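Probable branched-chain amino acid ABC transporter, amino acid binding protein (Thermus thermophilus, PDB 3LKB) probably serves as the substrate-binding protein of an ABC transporter, capturing branched-chain amino acids such as valine for uptake. Local coordinates at residues 8-13 with 47-52; 142-147 with 198-203; 210-215 with 240-245; 267-272 with 280-285. The protein carries 2 engineered substitutions. All coordinates share one frame; numbering follows the deposited sequence.

Contact 1: 8-13 with 47-52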
# COMPACT_ATOMS: atom_id res chain seq x y z
N VAL A 8 9.48 -26.02 4.08
CA VAL A 8 9.26 -25.26 5.29
C VAL A 8 8.61 -23.86 5.01
O VAL A 8 9.09 -23.06 4.18
CB VAL A 8 10.56 -25.11 6.13
CG1 VAL A 8 10.38 -24.05 7.23
CG2 VAL A 8 10.99 -26.45 6.73
N THR A 9 7.51 -23.60 5.72
CA THR A 9 6.78 -22.38 5.56
C THR A 9 7.23 -21.25 6.47
O THR A 9 7.33 -21.37 7.71
CB THR A 9 5.31 -22.58 5.65
OG1 THR A 9 4.92 -23.41 4.53
CG2 THR A 9 4.60 -21.21 5.53
N LEU A 10 7.52 -20.14 5.80
CA LEU A 10 7.91 -18.93 6.46
C LEU A 10 6.70 -18.03 6.28
O LEU A 10 6.36 -17.66 5.17
CB LEU A 10 9.14 -18.37 5.77
CG LEU A 10 9.97 -17.49 6.70
CD1 LEU A 10 10.26 -18.27 7.96
CD2 LEU A 10 11.25 -17.10 6.03
N PHE A 11 6.01 -17.73 7.38
CA PHE A 11 4.75 -17.04 7.30
C PHE A 11 4.79 -15.69 8.04
O PHE A 11 5.20 -15.59 9.18
CB PHE A 11 3.62 -17.97 7.79
CG PHE A 11 2.36 -17.27 8.26
CD1 PHE A 11 1.33 -16.95 7.36
CD2 PHE A 11 2.19 -16.95 9.60
CE1 PHE A 11 0.15 -16.34 7.80
CE2 PHE A 11 1.04 -16.35 10.05
CZ PHE A 11 0.00 -16.04 9.13
N TRP A 12 4.40 -14.63 7.34
CA TRP A 12 4.26 -13.32 7.96
C TRP A 12 2.86 -12.86 7.69
O TRP A 12 2.30 -13.12 6.60
CB TRP A 12 5.25 -12.36 7.32
CG TRP A 12 5.15 -10.93 7.76
CD1 TRP A 12 5.71 -10.39 8.86
CD2 TRP A 12 4.42 -9.85 7.12
NE1 TRP A 12 5.41 -9.05 8.95
CE2 TRP A 12 4.62 -8.69 7.89
CE3 TRP A 12 3.59 -9.78 5.99
CZ2 TRP A 12 4.08 -7.45 7.57
CZ3 TRP A 12 3.03 -8.54 5.65
CH2 TRP A 12 3.29 -7.39 6.44
N SER A 13 2.27 -12.22 8.68
CA SER A 13 0.94 -11.59 8.50
C SER A 13 1.04 -10.17 9.02
O SER A 13 1.43 -9.96 10.15
CB SER A 13 -0.15 -12.36 9.26
OG SER A 13 -1.32 -11.59 9.44
N VAL A 47 16.36 -27.59 2.49
CA VAL A 47 15.07 -26.97 2.81
C VAL A 47 14.63 -26.01 1.71
O VAL A 47 15.37 -25.10 1.33
CB VAL A 47 15.17 -26.19 4.13
CG1 VAL A 47 13.93 -25.32 4.35
CG2 VAL A 47 15.37 -27.11 5.27
N VAL A 48 13.44 -26.20 1.16
CA VAL A 48 12.90 -25.10 0.33
C VAL A 48 11.85 -24.34 1.12
O VAL A 48 10.95 -24.95 1.71
CB VAL A 48 12.51 -25.50 -1.14
CG1 VAL A 48 13.15 -26.81 -1.52
CG2 VAL A 48 11.01 -25.61 -1.34
N PHE A 49 12.02 -23.02 1.20
CA PHE A 49 11.05 -22.21 1.92
C PHE A 49 9.83 -21.95 1.05
O PHE A 49 9.94 -21.53 -0.10
CB PHE A 49 11.64 -20.90 2.46
CG PHE A 49 12.66 -21.11 3.57
CD1 PHE A 49 12.26 -21.28 4.89
CD2 PHE A 49 14.02 -21.16 3.28
CE1 PHE A 49 13.19 -21.48 5.91
CE2 PHE A 49 14.97 -21.36 4.29
CZ PHE A 49 14.56 -21.52 5.60
N ASN A 50 8.68 -22.27 1.61
CA ASN A 50 7.43 -21.80 1.11
C ASN A 50 7.11 -20.43 1.80
O ASN A 50 6.94 -20.32 3.03
CB ASN A 50 6.37 -22.86 1.40
CG ASN A 50 5.01 -22.46 0.95
OD1 ASN A 50 4.89 -21.93 -0.14
ND2 ASN A 50 3.98 -22.70 1.77
N CYS A 51 7.09 -19.39 0.99
CA CYS A 51 6.98 -18.05 1.50
C CYS A 51 5.54 -17.57 1.53
O CYS A 51 4.96 -17.37 0.49
CB CYS A 51 7.75 -17.10 0.62
SG CYS A 51 7.53 -15.43 1.30
N VAL A 52 4.96 -17.41 2.70
CA VAL A 52 3.61 -16.98 2.79
C VAL A 52 3.52 -15.63 3.50
O VAL A 52 3.82 -15.51 4.70
CB VAL A 52 2.73 -18.03 3.43
CG1 VAL A 52 1.32 -17.52 3.54
CG2 VAL A 52 2.81 -19.34 2.59
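Val8 to Phe11 pair in parallel with Phe49 to Val52, the axes of the two short strands coming within 4.4 Å with a crossing angle of -32°. Backbone bonds alternate across the pair: Val8 N gives to Val48 O, and Asn50 N gives to Val8 O. Leu10 then bonds to this partner strand through both its N and its O, the N giving to Asn50 O and the O taking Val52 N, and Trp12 N closes the run on Val52 O. The side chains sort onto two faces. On one, Val8, Leu10 and Phe49 make an apolar surface. Val8 lies beside Phe49 and points the same way, its CG1 4.0 Å from Phe49 CE1, while its CB sits 3.8 Å from Val47 CG1. Val47 CG1 in turn rests over the centre of the Phe49 ring. The other face holds the one side-chain hydrogen bond between the strands. Asn50 ND2 gives it to Thr9 OG1 at 3.0 Å, with the hydroxyl close to the amide plane. With Asn50 CG anti to the backbone N (chi1 179°), the amide runs alongside Thr9 and reaches that oxygen. Thr9 CG2 meets Val52 CG2 at 3.9 Å, and Val52 CG1 comes up in the plane of the Phe11 ring, 3.9 Å from CD1 at its edge. The pair forms the two strands of a beta-alpha-beta unit whose connecting helix 21-41 lies, with helix 285-308, against the face of Leu10 and Phe49, whereas helix 60-72 packs on Phe11 across the sheet.

Contact 2: 142-147 with 198-203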
# COMPACT_ATOMS: atom_id res chain seq x y z
N LYS A 142 16.32 21.47 30.97
CA LYS A 142 15.65 20.99 32.20
C LYS A 142 14.32 21.63 32.32
O LYS A 142 14.13 22.80 31.95
CB LYS A 142 16.43 21.28 33.48
CG LYS A 142 17.48 22.31 33.30
CD LYS A 142 18.82 21.68 32.84
CE LYS A 142 19.08 21.74 31.30
NZ LYS A 142 19.68 20.45 30.79
N GLY A 143 13.40 20.83 32.84
CA GLY A 143 12.03 21.24 33.08
C GLY A 143 11.27 21.44 31.78
O GLY A 143 10.22 22.09 31.79
N ALA A 144 11.79 20.88 30.68
CA ALA A 144 11.18 21.08 29.35
C ALA A 144 9.74 20.61 29.28
O ALA A 144 9.39 19.57 29.81
CB ALA A 144 11.99 20.42 28.27
N LYS A 145 8.89 21.37 28.60
CA LYS A 145 7.55 20.94 28.40
C LYS A 145 7.48 20.10 27.14
O LYS A 145 7.91 20.52 26.10
CB LYS A 145 6.61 22.13 28.24
CG LYS A 145 6.63 23.18 29.40
CD LYS A 145 5.21 23.32 29.90
CE LYS A 145 4.76 24.75 30.04
NZ LYS A 145 4.77 25.16 31.48
N VAL A 146 6.91 18.91 27.25
CA VAL A 146 6.84 17.99 26.14
C VAL A 146 5.42 17.48 25.92
O VAL A 146 4.66 17.30 26.87
CB VAL A 146 7.91 16.85 26.26
CG1 VAL A 146 8.64 16.90 27.54
CG2 VAL A 146 7.41 15.41 25.93
N ALA A 147 5.08 17.24 24.66
CA ALA A 147 3.80 16.70 24.32
C ALA A 147 4.05 15.38 23.59
O ALA A 147 5.04 15.23 22.86
CB ALA A 147 3.09 17.65 23.42
N GLY A 198 2.71 26.24 25.73
CA GLY A 198 4.18 26.35 25.81
C GLY A 198 4.98 25.06 25.56
O GLY A 198 6.12 24.95 26.01
N VAL A 199 4.40 24.10 24.85
CA VAL A 199 5.11 22.88 24.47
C VAL A 199 6.39 23.23 23.71
O VAL A 199 6.39 24.10 22.88
CB VAL A 199 4.18 21.91 23.65
CG1 VAL A 199 4.94 20.73 23.04
CG2 VAL A 199 3.07 21.38 24.57
N GLU A 200 7.49 22.54 24.01
CA GLU A 200 8.75 22.87 23.36
C GLU A 200 9.34 21.70 22.60
O GLU A 200 10.23 21.86 21.78
CB GLU A 200 9.75 23.44 24.36
CG GLU A 200 9.49 23.08 25.79
CD GLU A 200 10.17 24.04 26.78
OE1 GLU A 200 10.13 23.77 28.02
OE2 GLU A 200 10.75 25.05 26.31
N TYR A 201 8.80 20.52 22.88
CA TYR A 201 9.30 19.31 22.30
C TYR A 201 8.09 18.46 22.08
O TYR A 201 7.31 18.25 23.00
CB TYR A 201 10.22 18.58 23.26
CG TYR A 201 11.53 19.29 23.46
CD1 TYR A 201 12.66 18.91 22.74
CD2 TYR A 201 11.64 20.33 24.39
CE1 TYR A 201 13.87 19.57 22.93
CE2 TYR A 201 12.87 20.99 24.60
CZ TYR A 201 13.97 20.60 23.87
OH TYR A 201 15.17 21.24 24.05
N VAL A 202 7.93 17.97 20.88
CA VAL A 202 6.90 16.99 20.62
C VAL A 202 7.54 15.64 20.30
O VAL A 202 8.35 15.52 19.38
CB VAL A 202 6.02 17.41 19.43
CG1 VAL A 202 4.87 16.49 19.28
CG2 VAL A 202 5.54 18.77 19.63
N VAL A 203 7.16 14.62 21.06
CA VAL A 203 7.65 13.28 20.79
C VAL A 203 6.56 12.50 20.11
O VAL A 203 5.45 12.44 20.61
CB VAL A 203 8.03 12.58 22.09
CG1 VAL A 203 8.34 11.10 21.83
CG2 VAL A 203 9.20 13.29 22.71
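Glu200 lays its side chain across the start of the neighbouring strand at Lys145. Its CB stands 3.9 Å from Lys145 O, and CG lies over the same residue, near that oxygen and 3.3 Å from Lys145 N. From there the chain runs extended (chi2 -159°), which takes the carboxylate past Lys145 to the Ala144 side. OE1 accepts Lys145 N at 2.8 Å on the lone pair turned away from its partner oxygen, and also sits 3.2 Å from Ala144 CA. OE2 is taken by a salt bridge to Lys141, just before the first segment. The main chain answers in the other direction: Glu200 N gives to Lys145 O at 2.9 Å, so this residue holds both the N-H and the C=O of Lys145. An alanine in place of Glu200 is likely to strip Lys145 N of its acceptor and leave the Lys141 ammonium without its carboxylate. Further along, regular parallel pairing takes over, with Ala147 N bonded to Tyr201 O and Val203 N to Ala147 O. Ala147 CB packs on Val199 CG1 at 3.6 Å; on the other face Ala144 CB approaches Tyr201 CE2 at 3.8 Å, and the Tyr201 hydroxyl reaches on to Glu140. Gly198, with positive phi, ends helix 188-196 in a Schellman motif and turns the chain into strand 201-205. Strand 145-150 thus lies between 173-179 and 201-205, the 2-1-3 order of the Rossmann-like parallel sheet found in type I periplasmic binding proteins.

Contact 3: 210-215 with 240-245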
# COMPACT_ATOMS: atom_id res chain seq x y z
N PRO A 210 1.33 10.28 9.20
CA PRO A 210 0.81 11.30 10.15
C PRO A 210 1.87 12.29 10.69
O PRO A 210 1.60 13.51 10.86
CB PRO A 210 0.23 10.46 11.29
CG PRO A 210 -0.19 9.12 10.54
CD PRO A 210 0.99 8.90 9.60
N VAL A 211 3.07 11.78 10.95
CA VAL A 211 4.14 12.65 11.45
C VAL A 211 4.51 13.72 10.40
O VAL A 211 4.58 14.91 10.73
CB VAL A 211 5.39 11.86 11.92
CG1 VAL A 211 6.54 12.83 12.33
CG2 VAL A 211 5.02 10.98 13.08
N ALA A 212 4.71 13.29 9.15
CA ALA A 212 5.02 14.19 8.04
C ALA A 212 3.99 15.32 7.91
O ALA A 212 4.35 16.52 7.68
CB ALA A 212 5.09 13.38 6.74
N ASN A 213 2.72 14.96 8.04
CA ASN A 213 1.67 15.97 7.96
C ASN A 213 1.77 17.02 9.07
O ASN A 213 1.59 18.24 8.84
CB ASN A 213 0.30 15.29 8.00
CG ASN A 213 -0.00 14.53 6.73
OD1 ASN A 213 0.48 14.90 5.64
ND2 ASN A 213 -0.77 13.44 6.85
N ILE A 214 2.04 16.55 10.28
CA ILE A 214 2.24 17.46 11.40
C ILE A 214 3.44 18.40 11.13
O ILE A 214 3.31 19.61 11.34
CB ILE A 214 2.37 16.68 12.73
CG1 ILE A 214 1.00 16.13 13.13
CG2 ILE A 214 2.94 17.57 13.82
CD1 ILE A 214 1.05 15.06 14.19
N LEU A 215 4.57 17.87 10.65
CA LEU A 215 5.77 18.68 10.39
C LEU A 215 5.52 19.71 9.31
O LEU A 215 5.94 20.84 9.43
CB LEU A 215 6.96 17.80 9.93
CG LEU A 215 7.35 16.63 10.83
CD1 LEU A 215 8.53 15.78 10.27
CD2 LEU A 215 7.61 17.12 12.23
N ALA A 240 10.90 11.55 2.60
CA ALA A 240 10.18 11.56 1.35
C ALA A 240 8.80 12.23 1.50
O ALA A 240 8.31 12.88 0.55
CB ALA A 240 10.00 10.11 0.82
N LEU A 241 8.14 12.01 2.64
CA LEU A 241 6.76 12.57 2.87
C LEU A 241 6.80 13.99 3.42
O LEU A 241 5.87 14.74 3.18
CB LEU A 241 6.00 11.70 3.85
CG LEU A 241 5.69 10.28 3.39
CD1 LEU A 241 5.12 9.47 4.51
CD2 LEU A 241 4.68 10.32 2.23
N ALA A 242 7.85 14.35 4.14
CA ALA A 242 7.95 15.65 4.81
C ALA A 242 8.90 16.64 4.10
O ALA A 242 8.77 17.88 4.29
CB ALA A 242 8.41 15.46 6.24
N GLY A 243 9.85 16.12 3.32
CA GLY A 243 10.86 16.99 2.68
C GLY A 243 11.56 17.81 3.75
O GLY A 243 11.94 17.29 4.76
N ASP A 244 11.68 19.09 3.54
CA ASP A 244 12.43 19.95 4.43
C ASP A 244 11.78 20.15 5.75
O ASP A 244 12.43 20.69 6.66
CB ASP A 244 12.55 21.33 3.83
CG ASP A 244 13.88 21.55 3.25
OD1 ASP A 244 14.29 20.69 2.43
OD2 ASP A 244 14.53 22.57 3.63
N ALA A 245 10.51 19.80 5.85
CA ALA A 245 9.87 20.01 7.13
C ALA A 245 10.45 19.01 8.11
O ALA A 245 10.28 19.16 9.31
CB ALA A 245 8.30 19.93 7.06
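Leu241 touches Ala212 through its first side-chain carbon: the two CB atoms are 3.5 Å apart, close enough to bring the backbones of the two helices together. The carbonyl of the same leucine is taken up by Lys216, one residue beyond the first segment. Ala242 follows, its methyl facing helix 208-220 in the gap between two side chains. Its CB lies 3.9 Å from Ala212 CB and 4.0 Å from Leu215 CD1. That branch gets there because Leu215 CG stands beside the backbone N (chi1 -54°) and the chain then runs on extended. At Gly243 the chain leaves helical angles with a positive phi and doubles back in a short 3-10 turn, with Ala245 N bonded to Ala242 O. The turn returns Ala245 to the interface one helical turn further along its partner. Its CB rests 3.5 Å from Leu215 O and 3.8 Å from Leu215 CB, while its own carbonyl O is 3.6 Å from that same Leu215 CB. No hydrogen bond joins the two segments; the contact is apolar, three alanine methyls meeting one another, leucine side chains and backbone. Helices 208-220 and 236-242 are the successive crossover helices linking strands 201-205, 226-229 and 250-253, packed side by side on one face of the sheet as in an alpha/beta three-layer sandwich.

Contact 4: 267-272 with 280-285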
# COMPACT_ATOMS: atom_id res chain seq x y z
N LEU A 267 23.71 -6.22 1.47
CA LEU A 267 22.83 -7.32 1.06
C LEU A 267 21.39 -6.86 0.80
O LEU A 267 20.77 -7.28 -0.18
CB LEU A 267 22.86 -8.44 2.12
CG LEU A 267 22.05 -9.69 1.79
CD1 LEU A 267 22.78 -10.35 0.62
CD2 LEU A 267 21.90 -10.66 3.01
N GLN A 268 20.85 -6.00 1.66
CA GLN A 268 19.51 -5.47 1.43
C GLN A 268 19.42 -4.85 0.03
O GLN A 268 18.46 -5.12 -0.70
CB GLN A 268 19.12 -4.51 2.59
CG GLN A 268 18.54 -3.14 2.23
CD GLN A 268 18.01 -2.37 3.44
OE1 GLN A 268 17.31 -1.37 3.29
NE2 GLN A 268 18.35 -2.82 4.63
N LYS A 269 20.45 -4.07 -0.35
CA LYS A 269 20.56 -3.39 -1.64
C LYS A 269 20.62 -4.38 -2.80
O LYS A 269 19.82 -4.31 -3.76
CB LYS A 269 21.83 -2.51 -1.65
CG LYS A 269 21.69 -1.01 -1.30
CD LYS A 269 20.64 -0.74 -0.25
CE LYS A 269 21.11 0.28 0.83
NZ LYS A 269 22.25 1.25 0.48
N GLU A 270 21.51 -5.35 -2.67
CA GLU A 270 21.68 -6.42 -3.63
C GLU A 270 20.38 -7.19 -3.83
O GLU A 270 19.94 -7.39 -4.97
CB GLU A 270 22.81 -7.36 -3.18
CG GLU A 270 22.93 -8.64 -4.04
CD GLU A 270 24.10 -9.61 -3.67
OE1 GLU A 270 24.86 -9.41 -2.69
OE2 GLU A 270 24.24 -10.62 -4.41
N ILE A 271 19.75 -7.60 -2.73
CA ILE A 271 18.50 -8.35 -2.82
C ILE A 271 17.39 -7.47 -3.42
O ILE A 271 16.63 -7.86 -4.31
CB ILE A 271 18.12 -8.94 -1.45
CG1 ILE A 271 19.08 -10.10 -1.09
CG2 ILE A 271 16.67 -9.37 -1.42
CD1 ILE A 271 18.84 -10.70 0.32
N GLY A 272 17.33 -6.23 -2.94
CA GLY A 272 16.33 -5.33 -3.47
C GLY A 272 16.44 -5.14 -4.97
O GLY A 272 15.44 -5.15 -5.65
N ASN A 280 12.66 3.49 -3.37
CA ASN A 280 12.21 3.89 -2.05
C ASN A 280 11.89 2.71 -1.10
O ASN A 280 11.91 2.91 0.10
CB ASN A 280 11.04 4.90 -2.11
CG ASN A 280 9.72 4.24 -2.44
OD1 ASN A 280 9.48 3.83 -3.57
ND2 ASN A 280 8.84 4.14 -1.43
N PHE A 281 11.63 1.51 -1.64
CA PHE A 281 11.59 0.30 -0.81
C PHE A 281 12.99 -0.11 -0.39
O PHE A 281 13.21 -0.37 0.78
CB PHE A 281 10.90 -0.88 -1.52
CG PHE A 281 9.43 -0.85 -1.37
CD1 PHE A 281 8.75 -1.91 -0.78
CD2 PHE A 281 8.72 0.27 -1.77
CE1 PHE A 281 7.38 -1.84 -0.61
CE2 PHE A 281 7.36 0.34 -1.59
CZ PHE A 281 6.69 -0.72 -0.99
N ILE A 282 13.91 -0.17 -1.36
CA ILE A 282 15.29 -0.58 -1.14
C ILE A 282 15.86 0.23 0.04
O ILE A 282 16.54 -0.32 0.91
CB ILE A 282 16.22 -0.32 -2.37
CG1 ILE A 282 15.91 -1.20 -3.63
CG2 ILE A 282 17.68 -0.41 -1.98
CD1 ILE A 282 15.32 -2.49 -3.33
N GLU A 283 15.56 1.53 0.09
CA GLU A 283 16.17 2.36 1.12
C GLU A 283 15.40 2.52 2.43
O GLU A 283 15.86 3.19 3.34
CB GLU A 283 16.59 3.72 0.56
CG GLU A 283 15.50 4.53 -0.05
CD GLU A 283 16.03 5.78 -0.82
OE1 GLU A 283 15.21 6.73 -1.01
OE2 GLU A 283 17.24 5.79 -1.24
N SER A 284 14.21 1.93 2.50
CA SER A 284 13.42 2.10 3.69
C SER A 284 14.06 1.39 4.86
O SER A 284 14.56 0.28 4.72
CB SER A 284 12.04 1.53 3.45
OG SER A 284 11.19 1.88 4.52
N VAL A 285 14.05 2.02 6.03
CA VAL A 285 14.52 1.36 7.22
C VAL A 285 13.61 0.17 7.55
O VAL A 285 14.05 -0.79 8.18
CB VAL A 285 14.63 2.31 8.42
CG1 VAL A 285 13.22 2.59 9.04
CG2 VAL A 285 15.64 1.77 9.48
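Ser284 OG, just after Ile282, which packs on helix 263-274, is held by two groups: it bonds to Asp237 OD1 and to Asn286 N. The second of these bonds is an N-cap that starts helix 285-308, so helix 263-274 packs against the short helix 279-282 just before the capped end of the next helix. The turn is also held within itself by Ser284 N bonding to Phe281 O at 3.0 Å. Across the contact, Ile282 carries most of the apolar packing. Its CG2, anti to the backbone N (chi1 -68° for CG1), crosses the Lys269 chain and meets CD at 3.4 Å. Its CG1 faces the Gly272 backbone, 4.2 Å from CA. Gln268 extends along the other flank, its CG 3.7 Å from Ile282 O. An alanine at Ile282 removes the CG2 contact and would probably leave the aliphatic part of Lys269 with nothing of this segment to rest on. Phe281 touches Gln57 of the second subunit. Bent at each torsion beyond chi1, Lys269 ends with NZ hydrogen-bonded to Ala258 O.

In the fold
All four contacts are largely buried, but they fall in different lobes. Contact 1 lies in the first lobe and contact 2 at the far end of the second, their centres 45 Å apart on opposite sides of the chain's centre. Both are parallel strand pairs held by backbone hydrogen bonds, contact 2 adding a carboxylate at its more exposed start. Contacts 3 and 4 are helix packing without clear cross-segment hydrogen bonds: contact 3 by alanine methyls, contact 4 by one isoleucine. Contacts 2 and 3 share the second lobe, where helix 208-220 directly follows strand 201-205. Contact 4 packs beside helix 21-41, the helix that also covers contact 1.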